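Local coordinates for Bcl-2-like protein FPV039 (Fowlpox virus, PDB 5TZP) that sequesters and inactivates several host proapoptotic Bcl-2 proteins, BAX and BAK1 among them, and so blocks apoptosis of the infected cell, at residues M22-I27 and I117-I122; D65-R70 and I95-Y100; D84-G89 and R131-D136. All coordinates share one frame; numbering follows the deposited sequence.

How the contacts relate
A helical Bcl-2 bundle joins its helices through contacts at several depths, and some of these also border the groove. Contact 1 lies near the centre of the chain and joins helix 14-32 to helix 115-136. Contact 2, with its centre about 14 Å from that of contact 1, ties the end of helix 43-68 to helix 88-105; the two meet directly, Ile118 CG2 lying 3.6 Å from Cys98 CB. Contact 3 touches neither, its centre being about 17 Å from that of contact 1 and about 22 Å from that of contact 2, but it shares helix 115-136 with the first and helix 88-105 with the second. The bound Bik BH3 peptide reaches residues of contacts 2 and 3.

Contact 1 of 3, residues M22-I27 and I117-I122; sequences MIQNYI and IISEAI. With SO4 (sulfate ion), chain O.
Ser119 of helix 115-136 faces Gln24 of helix 14-32, and this pair brings together two helices of the Bcl-2 bundle that run roughly antiparallel, with the BH2 motif supplying residues 117-122. The segment axes approach to 8.9 Å, with 145° between their directions, and the small serine lets the CA atoms of Gln24 and Ser119 come within 5.2 Å of each other.

The packing is tightest around this serine. Its OG lies 3.2 Å from Gln24 CA, with Gln24 CB, the CG2 branch of Ile23 and the CD1 methyl of Ile27 around it. A first torsion of -57° sets the hydroxyl beside its own backbone N, where it also hydrogen-bonds to the carbonyl of Asp115 one turn earlier; a polar atom pressed against carbon thus has its partner within its own helix. Toward the interior, isoleucines take over. The CD1 methyl of Ile23 meets the CG2 branch of Ile122 at 3.7 Å, while Ile27 reaches across Ile118 at about a right angle, Ile27 CD1 lying 3.9 Å from Ile118 CG2. Beyond them, Ile118 and Ile122 both rest on Cys98 of helix 88-105, so this side of the contact is closed by a third helix.

The other side is looser and partly exposed to solvent. Gln24 gives its CB and CG to the serine, then runs on as an extended chain that carries its amide past Ser119. There NE2 bonds to Asp115 OD2, giving the two helices a polar tie at the margin of the apolar packing. The same nitrogen also donates to a sulfate ion, probably from the crystallisation liquor. The bond from Gln24 NE2 to sulfate O3 is short, 2.6 Å, and bent to 134° at the hydrogen.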
loop_
_atom_site.group_PDB
_atom_site.type_symbol
_atom_site.label_atom_id
_atom_site.label_comp_id
_atom_site.label_asym_id
_atom_site.label_seq_id
_atom_site.Cartn_x
_atom_site.Cartn_y
_atom_site.Cartn_z
ATOM N N MET A 22 5.120 -7.133 -6.412
ATOM C CA MET A 22 5.601 -5.792 -6.109
ATOM C C MET A 22 5.267 -5.394 -4.690
ATOM O O MET A 22 6.126 -4.951 -3.929
ATOM C CB MET A 22 4.930 -4.852 -7.085
ATOM C CG MET A 22 5.369 -3.425 -6.914
ATOM S SD MET A 22 7.052 -3.083 -7.480
ATOM C CE MET A 22 6.822 -2.749 -9.209
ATOM N N ILE A 23 4.008 -5.558 -4.301
ATOM C CA ILE A 23 3.562 -5.144 -2.976
ATOM C C ILE A 23 4.290 -5.926 -1.884
ATOM O O ILE A 23 4.799 -5.354 -0.902
ATOM C CB ILE A 23 2.049 -5.345 -2.879
ATOM C CG1 ILE A 23 1.309 -4.404 -3.832
ATOM C CG2 ILE A 23 1.603 -5.124 -1.414
ATOM C CD1 ILE A 23 -0.115 -4.755 -4.121
ATOM N N GLN A 24 4.318 -7.249 -2.012
ATOM C CA GLN A 24 4.902 -8.086 -0.960
ATOM C C GLN A 24 6.400 -7.862 -0.836
ATOM O O GLN A 24 6.926 -7.744 0.273
ATOM C CB GLN A 24 4.576 -9.547 -1.204
ATOM C CG GLN A 24 4.875 -10.419 0.019
ATOM C CD GLN A 24 4.298 -11.778 -0.014
ATOM O OE1 GLN A 24 3.766 -12.210 -1.024
ATOM N NE2 GLN A 24 4.477 -12.526 1.040
ATOM N N ASN A 25 7.126 -7.702 -1.963
ATOM C CA ASN A 25 8.560 -7.385 -1.859
ATOM C C ASN A 25 8.772 -6.051 -1.156
ATOM O O ASN A 25 9.706 -5.949 -0.351
ATOM C CB ASN A 25 9.229 -7.476 -3.219
ATOM C CG ASN A 25 9.635 -8.876 -3.499
ATOM O OD1 ASN A 25 10.525 -9.389 -2.865
ATOM N ND2 ASN A 25 9.003 -9.494 -4.480
ATOM N N TYR A 26 7.963 -5.011 -1.433
ATOM C CA TYR A 26 8.131 -3.738 -0.728
ATOM C C TYR A 26 7.921 -3.940 0.771
ATOM O O TYR A 26 8.708 -3.465 1.597
ATOM C CB TYR A 26 7.233 -2.634 -1.305
ATOM C CG TYR A 26 7.354 -1.396 -0.460
ATOM C CD1 TYR A 26 8.538 -0.719 -0.389
ATOM C CD2 TYR A 26 6.366 -1.048 0.390
ATOM C CE1 TYR A 26 8.715 0.375 0.499
ATOM C CE2 TYR A 26 6.553 0.015 1.280
ATOM C CZ TYR A 26 7.701 0.662 1.315
ATOM O OH TYR A 26 7.915 1.684 2.229
ATOM N N ILE A 27 6.858 -4.649 1.163
ATOM C CA ILE A 27 6.573 -4.816 2.586
ATOM C C ILE A 27 7.706 -5.603 3.242
ATOM O O ILE A 27 8.158 -5.280 4.357
ATOM C CB ILE A 27 5.204 -5.464 2.785
ATOM C CG1 ILE A 27 4.132 -4.454 2.376
ATOM C CG2 ILE A 27 5.002 -5.851 4.249
ATOM C CD1 ILE A 27 2.709 -4.955 2.416
ATOM N N ILE A 117 -0.791 -12.119 4.263
ATOM C CA ILE A 117 -2.204 -11.714 4.306
ATOM C C ILE A 117 -2.368 -10.251 3.910
ATOM O O ILE A 117 -3.361 -9.867 3.282
ATOM C CB ILE A 117 -2.899 -12.000 5.672
ATOM C CG1 ILE A 117 -2.162 -11.429 6.908
ATOM C CG2 ILE A 117 -3.257 -13.489 5.841
ATOM C CD1 ILE A 117 -2.975 -11.586 8.273
ATOM N N ILE A 118 -1.427 -9.408 4.320
ATOM C CA ILE A 118 -1.571 -7.966 4.006
ATOM C C ILE A 118 -1.386 -7.708 2.524
ATOM O O ILE A 118 -2.203 -7.061 1.902
ATOM C CB ILE A 118 -0.627 -7.177 4.905
ATOM C CG1 ILE A 118 -1.045 -7.207 6.356
ATOM C CG2 ILE A 118 -0.562 -5.704 4.375
ATOM C CD1 ILE A 118 0.037 -6.621 7.259
ATOM N N SER A 119 -0.391 -8.301 1.919
ATOM C CA SER A 119 -0.141 -8.099 0.484
ATOM C C SER A 119 -1.259 -8.686 -0.371
ATOM O O SER A 119 -1.697 -8.099 -1.357
ATOM C CB SER A 119 1.197 -8.635 0.020
ATOM O OG SER A 119 2.225 -8.038 0.779
ATOM N N GLU A 120 -1.760 -9.854 0.022
ATOM C CA GLU A 120 -2.875 -10.472 -0.697
ATOM C C GLU A 120 -4.136 -9.634 -0.571
ATOM O O GLU A 120 -4.897 -9.467 -1.555
ATOM C CB GLU A 120 -3.149 -11.908 -0.209
ATOM C CG GLU A 120 -1.998 -12.866 -0.642
ATOM C CD GLU A 120 -2.114 -14.289 -0.090
ATOM O OE1 GLU A 120 -1.169 -15.047 -0.346
ATOM O OE2 GLU A 120 -3.141 -14.599 0.549
ATOM N N ALA A 121 -4.378 -9.081 0.595
ATOM C CA ALA A 121 -5.578 -8.234 0.781
ATOM C C ALA A 121 -5.509 -6.989 -0.108
ATOM O O ALA A 121 -6.487 -6.577 -0.716
ATOM C CB ALA A 121 -5.731 -7.857 2.241
ATOM N N ILE A 122 -4.334 -6.353 -0.184
ATOM C CA ILE A 122 -4.202 -5.165 -1.018
ATOM C C ILE A 122 -4.413 -5.566 -2.481
ATOM O O ILE A 122 -5.139 -4.892 -3.240
ATOM C CB ILE A 122 -2.849 -4.484 -0.832
ATOM C CG1 ILE A 122 -2.708 -3.952 0.596
ATOM C CG2 ILE A 122 -2.712 -3.336 -1.871
ATOM C CD1 ILE A 122 -1.293 -3.581 0.958
HETATM S S SO4 O . 3.490 -15.919 2.311
HETATM O O1 SO4 O . 3.319 -15.977 3.784
HETATM O O2 SO4 O . 3.964 -17.239 1.787
HETATM O O3 SO4 O . 4.473 -14.874 2.102
HETATM O O4 SO4 O . 2.225 -15.578 1.631
#

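Contact 2 of 3, residues D65-R70 and I95-Y100; sequences DIIISR and IAFCAY. With EDO (1,2-ethanediol), chain D.
Asp65 and Tyr100 have CA atoms 9.2 Å apart, and those of Ile68 and Phe97 are 9.6 Å apart, so the last turn of helix 43-68 stands off from helix 88-105. At one edge the phenol of Tyr100 donates to Asp65, with OH to OD1 at 2.6 Å; the hydroxyl comes from the syn side of the carboxylate but 29° out of its plane. Next to this bond, Ile68 presents its CD1 methyl to the edge of the Tyr100 ring, 3.8 Å from CD2. Phe97, with CG anti to the backbone N (chi1 175°), which carries the ring out toward 65-70, meets Ile67 CG2 and Ile68 CG1 through its outer atoms CE1 and CZ. In this Bcl-2 fold Phe97 belongs to the BH1 motif, and both it and Ile67 also pack on apolar side chains of the bound BH3 peptide, so the pair helps to line the groove. Ile66 O accepts from both the N and the OG of Ser69. Arg70 then turns its guanidinium to an ethanediol molecule, probably from the crystallisation liquor, which is also hydrogen-bonded to the peptide: Arg70 NH1 reaches O1 at 2.8 Å, and NH2 reaches O2.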
loop_
_atom_site.group_PDB
_atom_site.type_symbol
_atom_site.label_atom_id
_atom_site.label_comp_id
_atom_site.label_asym_id
_atom_site.label_seq_id
_atom_site.Cartn_x
_atom_site.Cartn_y
_atom_site.Cartn_z
ATOM N N ASP A 65 -0.076 6.294 13.740
ATOM C CA ASP A 65 0.040 5.758 15.063
ATOM C C ASP A 65 -1.303 5.816 15.814
ATOM O O ASP A 65 -1.708 4.873 16.530
ATOM C CB ASP A 65 1.138 6.481 15.893
ATOM C CG ASP A 65 2.540 6.070 15.503
ATOM O OD1 ASP A 65 2.736 4.987 14.860
ATOM O OD2 ASP A 65 3.476 6.866 15.818
ATOM N N ILE A 66 -1.995 6.953 15.701
ATOM C CA ILE A 66 -3.308 7.021 16.351
ATOM C C ILE A 66 -4.276 5.997 15.733
ATOM O O ILE A 66 -4.956 5.269 16.465
ATOM C CB ILE A 66 -3.851 8.435 16.290
ATOM C CG1 ILE A 66 -2.937 9.365 17.112
ATOM C CG2 ILE A 66 -5.297 8.436 16.824
ATOM C CD1 ILE A 66 -3.373 10.813 17.083
ATOM N N ILE A 67 -4.278 5.907 14.413
ATOM C CA ILE A 67 -5.183 4.969 13.722
ATOM C C ILE A 67 -4.929 3.552 14.220
ATOM O O ILE A 67 -5.848 2.793 14.559
ATOM C CB ILE A 67 -4.985 5.113 12.209
ATOM C CG1 ILE A 67 -5.621 6.392 11.673
ATOM C CG2 ILE A 67 -5.568 3.851 11.502
ATOM C CD1 ILE A 67 -5.225 6.792 10.335
ATOM N N ILE A 68 -3.663 3.167 14.293
ATOM C CA ILE A 68 -3.358 1.777 14.648
ATOM C C ILE A 68 -3.581 1.458 16.125
ATOM O O ILE A 68 -3.570 0.228 16.500
ATOM C CB ILE A 68 -1.867 1.548 14.231
ATOM C CG1 ILE A 68 -1.781 1.615 12.686
ATOM C CG2 ILE A 68 -1.332 0.187 14.687
ATOM C CD1 ILE A 68 -0.408 1.637 12.103
ATOM N N SER A 69 -3.715 2.490 16.972
ATOM C CA SER A 69 -3.955 2.218 18.389
ATOM C C SER A 69 -5.365 1.716 18.716
ATOM O O SER A 69 -5.648 1.260 19.847
ATOM C CB SER A 69 -3.602 3.453 19.177
ATOM O OG SER A 69 -4.627 4.421 19.070
ATOM N N ARG A 70 -6.207 1.672 17.737
ATOM C CA ARG A 70 -7.602 1.269 17.942
ATOM C C ARG A 70 -7.845 -0.167 17.468
ATOM O O ARG A 70 -6.973 -0.869 16.977
ATOM C CB ARG A 70 -8.402 2.297 17.126
ATOM C CG ARG A 70 -8.107 3.762 17.454
ATOM C CD ARG A 70 -9.274 4.628 17.107
ATOM N NE ARG A 70 -9.045 6.086 17.234
ATOM C CZ ARG A 70 -8.771 6.912 16.200
ATOM N NH1 ARG A 70 -8.592 6.456 14.951
ATOM N NH2 ARG A 70 -8.693 8.244 16.460
ATOM N N ILE A 95 -0.440 1.083 0.513
ATOM C CA ILE A 95 0.748 0.275 0.678
ATOM C C ILE A 95 1.607 0.833 1.782
ATOM O O ILE A 95 2.136 0.088 2.621
ATOM C CB ILE A 95 1.508 0.126 -0.658
ATOM C CG1 ILE A 95 0.640 -0.630 -1.676
ATOM C CG2 ILE A 95 2.843 -0.526 -0.471
ATOM C CD1 ILE A 95 1.189 -0.545 -3.124
ATOM N N ALA A 96 1.776 2.142 1.817
ATOM C CA ALA A 96 2.587 2.786 2.867
ATOM C C ALA A 96 2.004 2.512 4.262
ATOM O O ALA A 96 2.739 2.107 5.179
ATOM C CB ALA A 96 2.687 4.271 2.604
ATOM N N PHE A 97 0.728 2.762 4.432
ATOM C CA PHE A 97 0.046 2.485 5.698
ATOM C C PHE A 97 0.224 1.022 6.084
ATOM O O PHE A 97 0.519 0.718 7.233
ATOM C CB PHE A 97 -1.411 2.856 5.593
ATOM C CG PHE A 97 -2.140 2.467 6.844
ATOM C CD1 PHE A 97 -2.123 3.310 7.958
ATOM C CD2 PHE A 97 -2.840 1.300 6.932
ATOM C CE1 PHE A 97 -2.759 2.913 9.149
ATOM C CE2 PHE A 97 -3.497 0.918 8.121
ATOM C CZ PHE A 97 -3.431 1.705 9.223
ATOM N N CYS A 98 -0.036 0.123 5.158
ATOM C CA CYS A 98 -0.004 -1.296 5.461
ATOM C C CYS A 98 1.407 -1.768 5.755
ATOM O O CYS A 98 1.568 -2.663 6.626
ATOM C CB CYS A 98 -0.625 -2.122 4.344
ATOM S SG CYS A 98 -2.434 -2.036 4.297
ATOM N N ALA A 99 2.440 -1.255 5.073
ATOM C CA ALA A 99 3.818 -1.561 5.449
ATOM C C ALA A 99 4.103 -1.094 6.869
ATOM O O ALA A 99 4.662 -1.838 7.694
ATOM C CB ALA A 99 4.797 -0.953 4.457
ATOM N N TYR A 100 3.756 0.159 7.166
ATOM C CA TYR A 100 3.971 0.721 8.484
ATOM C C TYR A 100 3.282 -0.131 9.552
ATOM O O TYR A 100 3.872 -0.474 10.601
ATOM C CB TYR A 100 3.425 2.155 8.463
ATOM C CG TYR A 100 3.713 2.966 9.688
ATOM C CD1 TYR A 100 4.957 3.577 9.889
ATOM C CD2 TYR A 100 2.820 3.044 10.750
ATOM C CE1 TYR A 100 5.269 4.251 11.014
ATOM C CE2 TYR A 100 3.117 3.749 11.917
ATOM C CZ TYR A 100 4.349 4.353 12.021
ATOM O OH TYR A 100 4.667 5.025 13.183
HETATM C C1 EDO D . -6.626 9.348 13.253
HETATM O O1 EDO D . -7.917 8.612 13.223
HETATM C C2 EDO D . -6.561 10.566 14.161
HETATM O O2 EDO D . -7.515 10.433 15.312
#

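Contact 3 of 3, residues D84-G89 and R131-D136; sequences DKINWG and RSWFID
Ile86 and Trp133 are the residues whose CA atoms come nearest, 8.6 Å apart, where an extended stretch leading into helix 88-105 passes the C-terminal end of helix 115-136. All of 84-89 lies within the BH1 motif, which continues well into helix 88-105; its Asn-Trp-Gly-Arg sequence, residues 87 to 90, is a signature of Bcl-2 proteins.

Trp133 is the centre of the contact, with more of its surface buried here than any other residue of the two segments. Over the middle of one of its faces sits Ile86 CG2, in a CH-pi contact 3.7 Å from the centroid of the five-membered ring and only 15° off the ring normal. The CD1 end of Ile86 spreads toward the six-membered ring, near CZ3. Trp88 approaches the same indole obliquely: its five-membered ring and the six-membered ring of Trp133 have planes 45° apart and centroids 4.9 Å apart. The outer corner of Trp133, CH2, stands over a face of Trp88, displaced toward the rim.

Asn87 begins the helix as its N-cap, with OD1 accepting from the backbone N of Arg90. Its amide nitrogen hydrogen-bonds to an acidic side chain of the bound Bik BH3 peptide, so one side chain both caps helix 88-105 and contributes a bond to the ligand. The indole of Trp88 is fixed at its polar edge as well, since NE1 bonds to Gln137 OE1 just beyond helix 115-136. At its far side the ring meets the edge of Phe134, whose own ring is in turn edge-to-face with Trp140; Trp88 CH2 lies 4.2 Å from Phe134 CE1.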
loop_
_atom_site.group_PDB
_atom_site.type_symbol
_atom_site.label_atom_id
_atom_site.label_comp_id
_atom_site.label_asym_id
_atom_site.label_seq_id
_atom_site.Cartn_x
_atom_site.Cartn_y
_atom_site.Cartn_z
ATOM N N ASP A 84 -14.986 3.069 -4.068
ATOM C CA ASP A 84 -15.623 3.810 -5.159
ATOM C C ASP A 84 -14.677 4.265 -6.236
ATOM O O ASP A 84 -15.149 4.532 -7.345
ATOM C CB ASP A 84 -16.313 5.126 -4.688
ATOM C CG ASP A 84 -17.444 4.884 -3.743
ATOM O OD1 ASP A 84 -17.968 3.722 -3.649
ATOM O OD2 ASP A 84 -17.838 5.880 -3.076
ATOM N N LYS A 85 -13.413 4.491 -5.918
ATOM C CA LYS A 85 -12.477 4.890 -6.949
ATOM C C LYS A 85 -11.054 4.555 -6.572
ATOM O O LYS A 85 -10.715 4.386 -5.385
ATOM C CB LYS A 85 -12.567 6.363 -7.278
ATOM C CG LYS A 85 -11.926 7.234 -6.391
ATOM C CD LYS A 85 -11.701 8.623 -7.034
ATOM C CE LYS A 85 -11.043 9.542 -5.993
ATOM N NZ LYS A 85 -10.930 11.002 -6.278
ATOM N N ILE A 86 -10.207 4.419 -7.597
ATOM C CA ILE A 86 -8.797 4.151 -7.404
ATOM C C ILE A 86 -7.986 5.265 -8.078
ATOM O O ILE A 86 -8.429 5.880 -9.080
ATOM C CB ILE A 86 -8.413 2.766 -7.961
ATOM C CG1 ILE A 86 -7.043 2.278 -7.516
ATOM C CG2 ILE A 86 -8.455 2.759 -9.543
ATOM C CD1 ILE A 86 -6.844 0.800 -7.759
ATOM N N ASN A 87 -6.795 5.545 -7.542
ATOM C CA ASN A 87 -5.773 6.357 -8.183
ATOM C C ASN A 87 -4.447 5.986 -7.560
ATOM O O ASN A 87 -4.412 5.248 -6.569
ATOM C CB ASN A 87 -6.066 7.873 -8.140
ATOM C CG ASN A 87 -6.157 8.432 -6.770
ATOM O OD1 ASN A 87 -5.280 8.111 -5.931
ATOM N ND2 ASN A 87 -7.087 9.343 -6.524
ATOM N N TRP A 88 -3.346 6.443 -8.123
ATOM C CA TRP A 88 -2.052 6.025 -7.645
ATOM C C TRP A 88 -1.749 6.576 -6.269
ATOM O O TRP A 88 -1.100 5.879 -5.458
ATOM C CB TRP A 88 -0.924 6.388 -8.628
ATOM C CG TRP A 88 -0.907 5.450 -9.759
ATOM C CD1 TRP A 88 -1.252 5.749 -11.091
ATOM C CD2 TRP A 88 -0.516 4.073 -9.750
ATOM N NE1 TRP A 88 -1.123 4.617 -11.820
ATOM C CE2 TRP A 88 -0.684 3.559 -11.062
ATOM C CE3 TRP A 88 -0.076 3.210 -8.748
ATOM C CZ2 TRP A 88 -0.393 2.257 -11.369
ATOM C CZ3 TRP A 88 0.191 1.899 -9.085
ATOM C CH2 TRP A 88 0.043 1.453 -10.377
ATOM N N GLY A 89 -2.190 7.774 -5.904
ATOM C CA GLY A 89 -1.972 8.245 -4.542
ATOM C C GLY A 89 -2.635 7.366 -3.505
ATOM O O GLY A 89 -2.087 7.169 -2.424
ATOM N N ARG A 131 -9.157 -4.267 -12.048
ATOM C CA ARG A 131 -8.202 -5.023 -12.880
ATOM C C ARG A 131 -7.987 -4.390 -14.241
ATOM O O ARG A 131 -6.835 -4.230 -14.684
ATOM C CB ARG A 131 -8.629 -6.495 -12.974
ATOM C CG ARG A 131 -7.786 -7.363 -13.871
ATOM C CD ARG A 131 -8.342 -8.795 -14.060
ATOM N NE ARG A 131 -8.464 -9.524 -12.820
ATOM C CZ ARG A 131 -7.516 -10.299 -12.281
ATOM N NH1 ARG A 131 -6.325 -10.490 -12.877
ATOM N NH2 ARG A 131 -7.786 -10.911 -11.139
ATOM N N SER A 132 -9.040 -3.943 -14.932
ATOM C CA SER A 132 -8.865 -3.320 -16.239
ATOM C C SER A 132 -8.120 -2.002 -16.144
ATOM O O SER A 132 -7.246 -1.688 -16.972
ATOM C CB SER A 132 -10.256 -3.123 -16.848
ATOM O OG SER A 132 -10.657 -4.382 -17.286
ATOM N N TRP A 133 -8.400 -1.217 -15.085
ATOM C CA TRP A 133 -7.644 0.020 -14.836
ATOM C C TRP A 133 -6.163 -0.263 -14.683
ATOM O O TRP A 133 -5.328 0.400 -15.299
ATOM C CB TRP A 133 -8.206 0.765 -13.593
ATOM C CG TRP A 133 -7.528 2.026 -13.252
ATOM C CD1 TRP A 133 -7.887 3.240 -13.639
ATOM C CD2 TRP A 133 -6.364 2.184 -12.427
ATOM N NE1 TRP A 133 -7.044 4.193 -13.105
ATOM C CE2 TRP A 133 -6.084 3.571 -12.356
ATOM C CE3 TRP A 133 -5.577 1.302 -11.699
ATOM C CZ2 TRP A 133 -4.990 4.072 -11.635
ATOM C CZ3 TRP A 133 -4.510 1.813 -10.956
ATOM C CH2 TRP A 133 -4.233 3.164 -10.921
ATOM N N PHE A 134 -5.818 -1.269 -13.891
ATOM C CA PHE A 134 -4.417 -1.611 -13.634
ATOM C C PHE A 134 -3.697 -2.057 -14.881
ATOM O O PHE A 134 -2.585 -1.575 -15.165
ATOM C CB PHE A 134 -4.375 -2.639 -12.515
ATOM C CG PHE A 134 -2.994 -3.046 -12.069
ATOM C CD1 PHE A 134 -2.121 -2.135 -11.484
ATOM C CD2 PHE A 134 -2.554 -4.321 -12.233
ATOM C CE1 PHE A 134 -0.866 -2.602 -10.968
ATOM C CE2 PHE A 134 -1.305 -4.740 -11.773
ATOM C CZ PHE A 134 -0.480 -3.876 -11.154
ATOM N N ILE A 135 -4.326 -2.923 -15.668
ATOM C CA ILE A 135 -3.709 -3.341 -16.921
ATOM C C ILE A 135 -3.529 -2.146 -17.835
ATOM O O ILE A 135 -2.485 -1.978 -18.507
ATOM C CB ILE A 135 -4.589 -4.438 -17.576
ATOM C CG1 ILE A 135 -4.583 -5.685 -16.692
ATOM C CG2 ILE A 135 -4.121 -4.714 -19.009
ATOM C CD1 ILE A 135 -5.680 -6.678 -17.070
ATOM N N ASP A 136 -4.505 -1.264 -17.875
ATOM C CA ASP A 136 -4.445 -0.109 -18.773
ATOM C C ASP A 136 -3.398 0.922 -18.371
ATOM O O ASP A 136 -2.932 1.714 -19.207
ATOM C CB ASP A 136 -5.848 0.489 -18.885
ATOM C CG ASP A 136 -5.884 1.624 -19.812
ATOM O OD1 ASP A 136 -5.744 1.345 -21.032
ATOM O OD2 ASP A 136 -5.935 2.754 -19.280
#